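Molybdopterin biosynthesis enzyme, MoaB (Thermus thermophilus, PDB 3MCH) probably takes part in molybdenum cofactor biosynthesis, as a MogA/MoaB-family protein with a probable molybdopterin-binding domain. Local coordinates at residues M1-G13 with W57-G71. Numbering follows the deposited sequence.
Sequences MFRVGILTVSDKG and WADREGLDLILTNGG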
loop_
_atom_site.group_PDB
_atom_site.type_symbol
_atom_site.label_atom_id
_atom_site.label_comp_id
_atom_site.label_asym_id
_atom_site.label_seq_id
_atom_site.Cartn_x
_atom_site.Cartn_y
_atom_site.Cartn_z
ATOM N N MET B 1 22.913 6.573 16.209
ATOM C CA MET B 1 23.211 5.142 16.515
ATOM C C MET B 1 21.960 4.459 17.060
ATOM O O MET B 1 21.439 4.835 18.114
ATOM C CB MET B 1 24.353 5.057 17.530
ATOM C CG MET B 1 24.836 3.645 17.808
ATOM S SD MET B 1 25.248 2.762 16.295
ATOM C CE MET B 1 26.710 3.669 15.760
ATOM N N PHE B 2 21.486 3.444 16.345
ATOM C CA PHE B 2 20.275 2.734 16.741
ATOM C C PHE B 2 20.514 1.250 16.995
ATOM O O PHE B 2 21.211 0.585 16.234
ATOM C CB PHE B 2 19.219 2.910 15.651
ATOM C CG PHE B 2 18.952 4.343 15.310
ATOM C CD1 PHE B 2 18.243 5.158 16.186
ATOM C CD2 PHE B 2 19.447 4.893 14.129
ATOM C CE1 PHE B 2 18.032 6.502 15.895
ATOM C CE2 PHE B 2 19.240 6.243 13.827
ATOM C CZ PHE B 2 18.532 7.044 14.712
ATOM N N ARG B 3 19.929 0.741 18.074
ATOM C CA ARG B 3 20.070 -0.663 18.442
ATOM C C ARG B 3 19.122 -1.499 17.604
ATOM O O ARG B 3 17.918 -1.252 17.575
ATOM C CB ARG B 3 19.775 -0.837 19.930
ATOM C CG ARG B 3 20.746 -0.058 20.801
ATOM C CD ARG B 3 20.279 0.003 22.237
ATOM N NE ARG B 3 20.225 -1.316 22.853
ATOM C CZ ARG B 3 19.192 -1.765 23.557
ATOM N NH1 ARG B 3 18.119 -1.001 23.732
ATOM N NH2 ARG B 3 19.233 -2.975 24.090
ATOM N N VAL B 4 19.683 -2.501 16.935
ATOM C CA VAL B 4 18.925 -3.366 16.043
ATOM C C VAL B 4 18.864 -4.816 16.495
ATOM O O VAL B 4 19.839 -5.363 16.998
ATOM C CB VAL B 4 19.550 -3.351 14.628
ATOM C CG1 VAL B 4 18.722 -4.197 13.659
ATOM C CG2 VAL B 4 19.663 -1.926 14.135
ATOM N N GLY B 5 17.701 -5.424 16.295
ATOM C CA GLY B 5 17.518 -6.826 16.611
ATOM C C GLY B 5 17.189 -7.526 15.302
ATOM O O GLY B 5 16.394 -7.017 14.511
ATOM N N ILE B 6 17.812 -8.671 15.050
ATOM C CA ILE B 6 17.550 -9.425 13.827
ATOM C C ILE B 6 16.855 -10.720 14.233
ATOM O O ILE B 6 17.406 -11.514 14.991
ATOM C CB ILE B 6 18.872 -9.741 13.068
ATOM C CG1 ILE B 6 19.555 -8.433 12.656
ATOM C CG2 ILE B 6 18.584 -10.591 11.828
ATOM C CD1 ILE B 6 18.748 -7.450 11.764
ATOM N N LEU B 7 15.635 -10.917 13.742
ATOM C CA LEU B 7 14.863 -12.110 14.066
ATOM C C LEU B 7 14.637 -12.981 12.841
ATOM O O LEU B 7 13.921 -12.593 11.922
ATOM C CB LEU B 7 13.509 -11.716 14.659
ATOM C CG LEU B 7 12.593 -12.874 15.070
ATOM C CD1 LEU B 7 13.273 -13.702 16.150
ATOM C CD2 LEU B 7 11.268 -12.325 15.574
ATOM N N THR B 8 15.247 -14.163 12.830
ATOM C CA THR B 8 15.095 -15.082 11.711
ATOM C C THR B 8 13.942 -16.042 11.987
ATOM O O THR B 8 14.012 -16.885 12.885
ATOM C CB THR B 8 16.397 -15.867 11.457
ATOM O OG1 THR B 8 17.422 -14.951 11.047
ATOM C CG2 THR B 8 16.198 -16.907 10.357
ATOM N N VAL B 9 12.877 -15.891 11.206
ATOM C CA VAL B 9 11.676 -16.702 11.342
ATOM C C VAL B 9 11.567 -17.904 10.411
ATOM O O VAL B 9 11.427 -17.744 9.196
ATOM C CB VAL B 9 10.408 -15.856 11.047
ATOM C CG1 VAL B 9 9.154 -16.693 11.276
ATOM C CG2 VAL B 9 10.391 -14.615 11.928
ATOM N N SER B 10 11.634 -19.101 10.992
ATOM C CA SER B 10 11.525 -20.354 10.245
ATOM C C SER B 10 11.554 -21.517 11.230
ATOM O O SER B 10 12.128 -21.406 12.311
ATOM C CB SER B 10 12.616 -20.395 9.176
ATOM O OG SER B 10 12.666 -21.688 8.585
ATOM N N ASP B 11 10.944 -22.635 10.847
ATOM C CA ASP B 11 10.932 -23.819 11.697
ATOM C C ASP B 11 12.232 -24.534 11.332
ATOM O O ASP B 11 12.789 -25.279 12.138
ATOM C CB ASP B 11 9.731 -24.730 11.414
ATOM C CG ASP B 11 8.405 -24.080 11.745
ATOM O OD1 ASP B 11 8.290 -23.459 12.821
ATOM O OD2 ASP B 11 7.468 -24.204 10.930
ATOM N N LYS B 12 12.703 -24.304 10.109
ATOM C CA LYS B 12 13.927 -24.932 9.625
ATOM C C LYS B 12 15.177 -24.513 10.393
ATOM O O LYS B 12 16.257 -25.066 10.185
ATOM C CB LYS B 12 14.102 -24.644 8.130
ATOM C CG LYS B 12 12.988 -25.232 7.274
ATOM C CD LYS B 12 13.227 -25.016 5.788
ATOM C CE LYS B 12 12.144 -25.696 4.962
ATOM N NZ LYS B 12 12.378 -25.568 3.496
ATOM N N GLY B 13 15.024 -23.537 11.283
ATOM C CA GLY B 13 16.148 -23.078 12.076
ATOM C C GLY B 13 16.296 -23.891 13.349
ATOM O O GLY B 13 17.194 -23.648 14.150
ATOM N N TRP B 57 11.452 -7.704 22.714
ATOM C CA TRP B 57 12.415 -6.781 22.127
ATOM C C TRP B 57 11.968 -5.325 22.103
ATOM O O TRP B 57 12.768 -4.420 22.330
ATOM C CB TRP B 57 12.764 -7.239 20.710
ATOM C CG TRP B 57 13.643 -8.453 20.677
ATOM C CD1 TRP B 57 14.003 -9.240 21.740
ATOM C CD2 TRP B 57 14.296 -9.007 19.532
ATOM N NE1 TRP B 57 14.842 -10.244 21.324
ATOM C CE2 TRP B 57 15.041 -10.124 19.973
ATOM C CE3 TRP B 57 14.326 -8.668 18.172
ATOM C CZ2 TRP B 57 15.810 -10.903 19.103
ATOM C CZ3 TRP B 57 15.090 -9.442 17.308
ATOM C CH2 TRP B 57 15.823 -10.546 17.777
ATOM N N ALA B 58 10.691 -5.096 21.832
ATOM C CA ALA B 58 10.179 -3.739 21.782
ATOM C C ALA B 58 9.839 -3.211 23.166
ATOM O O ALA B 58 10.359 -2.184 23.593
ATOM C CB ALA B 58 8.943 -3.680 20.888
ATOM N N ASP B 59 8.972 -3.935 23.865
ATOM C CA ASP B 59 8.508 -3.524 25.185
ATOM C C ASP B 59 9.531 -3.553 26.314
ATOM O O ASP B 59 9.603 -2.612 27.107
ATOM C CB ASP B 59 7.294 -4.362 25.592
ATOM C CG ASP B 59 6.137 -4.223 24.619
ATOM O OD1 ASP B 59 6.248 -3.425 23.661
ATOM O OD2 ASP B 59 5.114 -4.912 24.815
ATOM N N ARG B 60 10.320 -4.617 26.401
ATOM C CA ARG B 60 11.295 -4.709 27.481
ATOM C C ARG B 60 12.721 -4.309 27.131
ATOM O O ARG B 60 13.325 -3.503 27.839
ATOM C CB ARG B 60 11.297 -6.119 28.072
ATOM C CG ARG B 60 12.141 -6.229 29.327
ATOM C CD ARG B 60 11.829 -7.500 30.085
ATOM N NE ARG B 60 12.205 -8.694 29.338
ATOM C CZ ARG B 60 11.889 -9.928 29.712
ATOM N NH1 ARG B 60 12.272 -10.964 28.978
ATOM N NH2 ARG B 60 11.178 -10.124 30.814
ATOM N N GLU B 61 13.265 -4.871 26.057
ATOM C CA GLU B 61 14.634 -4.552 25.656
ATOM C C GLU B 61 14.761 -3.137 25.098
ATOM O O GLU B 61 15.838 -2.542 25.138
ATOM C CB GLU B 61 15.139 -5.558 24.617
ATOM C CG GLU B 61 15.140 -7.009 25.086
ATOM C CD GLU B 61 15.808 -7.193 26.439
ATOM O OE1 GLU B 61 16.872 -6.586 26.665
ATOM O OE2 GLU B 61 15.274 -7.955 27.274
ATOM N N GLY B 62 13.663 -2.612 24.565
ATOM C CA GLY B 62 13.667 -1.265 24.024
ATOM C C GLY B 62 14.481 -1.069 22.760
ATOM O O GLY B 62 15.047 0.003 22.546
ATOM N N LEU B 63 14.545 -2.091 21.914
ATOM C CA LEU B 63 15.306 -1.959 20.677
ATOM C C LEU B 63 14.681 -0.876 19.805
ATOM O O LEU B 63 13.479 -0.622 19.873
ATOM C CB LEU B 63 15.351 -3.288 19.921
ATOM C CG LEU B 63 16.037 -4.447 20.654
ATOM C CD1 LEU B 63 16.020 -5.670 19.762
ATOM C CD2 LEU B 63 17.467 -4.077 21.020
ATOM N N ASP B 64 15.509 -0.241 18.988
ATOM C CA ASP B 64 15.056 0.831 18.111
ATOM C C ASP B 64 14.524 0.286 16.797
ATOM O O ASP B 64 13.541 0.790 16.254
ATOM C CB ASP B 64 16.213 1.790 17.832
ATOM C CG ASP B 64 16.804 2.366 19.104
ATOM O OD1 ASP B 64 16.014 2.808 19.969
ATOM O OD2 ASP B 64 18.049 2.383 19.237
ATOM N N LEU B 65 15.181 -0.752 16.297
ATOM C CA LEU B 65 14.793 -1.369 15.037
ATOM C C LEU B 65 14.762 -2.880 15.144
ATOM O O LEU B 65 15.673 -3.490 15.702
ATOM C CB LEU B 65 15.789 -0.984 13.933
ATOM C CG LEU B 65 15.583 -1.636 12.562
ATOM C CD1 LEU B 65 14.342 -1.053 11.890
ATOM C CD2 LEU B 65 16.811 -1.403 11.684
ATOM N N ILE B 66 13.704 -3.485 14.621
ATOM C CA ILE B 66 13.624 -4.933 14.603
ATOM C C ILE B 66 13.452 -5.349 13.155
ATOM O O ILE B 66 12.495 -4.947 12.492
ATOM C CB ILE B 66 12.436 -5.487 15.409
ATOM C CG1 ILE B 66 12.619 -5.175 16.892
ATOM C CG2 ILE B 66 12.324 -7.003 15.181
ATOM C CD1 ILE B 66 11.370 -5.365 17.748
ATOM N N LEU B 67 14.410 -6.123 12.662
ATOM C CA LEU B 67 14.367 -6.629 11.305
ATOM C C LEU B 67 14.103 -8.127 11.368
ATOM O O LEU B 67 14.978 -8.900 11.772
ATOM C CB LEU B 67 15.701 -6.372 10.587
ATOM C CG LEU B 67 16.111 -4.903 10.426
ATOM C CD1 LEU B 67 17.518 -4.807 9.837
ATOM C CD2 LEU B 67 15.111 -4.185 9.521
ATOM N N THR B 68 12.887 -8.532 11.018
ATOM C CA THR B 68 12.578 -9.956 10.994
ATOM C C THR B 68 12.866 -10.344 9.551
ATOM O O THR B 68 12.873 -9.486 8.665
ATOM C CB THR B 68 11.083 -10.268 11.292
ATOM O OG1 THR B 68 10.262 -9.840 10.194
ATOM C CG2 THR B 68 10.628 -9.582 12.571
ATOM N N ASN B 69 13.136 -11.619 9.310
ATOM C CA ASN B 69 13.360 -12.072 7.952
ATOM C C ASN B 69 12.713 -13.442 7.816
ATOM O O ASN B 69 12.818 -14.277 8.718
ATOM C CB ASN B 69 14.860 -12.118 7.612
ATOM C CG ASN B 69 15.607 -13.217 8.349
ATOM O OD1 ASN B 69 15.517 -14.392 7.995
ATOM N ND2 ASN B 69 16.348 -12.833 9.382
ATOM N N GLY B 70 12.005 -13.643 6.708
ATOM C CA GLY B 70 11.326 -14.907 6.454
ATOM C C GLY B 70 9.854 -14.948 6.838
ATOM O O GLY B 70 9.385 -14.135 7.638
ATOM N N GLY B 71 9.127 -15.909 6.266
ATOM C CA GLY B 71 7.714 -16.072 6.567
ATOM C C GLY B 71 6.794 -15.015 5.983
ATOM O O GLY B 71 5.696 -14.798 6.493
HETATM O O HOH W 1 17.528 1.805 22.138
HETATM O O HOH W 2 13.900 -16.953 7.737
#
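Arg3 and Asp64 meet where strands 2-9 and 65-69 begin to run parallel. Asp64 OD2 takes the backbone N-H of Arg3 on its anti side at 2.8 Å, 19° out of the carboxylate plane, while Arg3 O accepts from Asp64 N and Leu65 N. The guanidinium stands at 90° to the carboxylate without touching it, but a water bonded to NH1 donates weakly to Asp64 OD1. Bent at chi3 (64°), the arginine chain brings NH1 to Glu61 O (3.1 Å), in the guanidinium plane, and Leu63 CD2 sits over one face. Replacing Arg3 with an alanine would probably leave Glu61 O without this donor and uncover Leu63 CD2. Gly5 lets the Trp57 ring close in, CZ3 lying 3.5 Å from Gly5 C; a CB there would run into Trp57 CE3 and Leu63 CD1. On the opposite sheet face, Ile6 and Leu67 run alongside one another, Ile6 CD1 tight against Leu67 CB at 3.4 Å; helix 21-30 packs there through Ile26. Asn69 ND2 donates to Thr8 OG1 (2.9 Å), which lies close to the Asn69 amide plane and also bonds Asp20. Backbone bonds running on from Gly5 N to Leu65 O and Leu67 N to Gly5 O thus join the strands, between polar ends; at the Arg3 end, Lys156 probably offsets the buried Asp64 charge through a salt bridge.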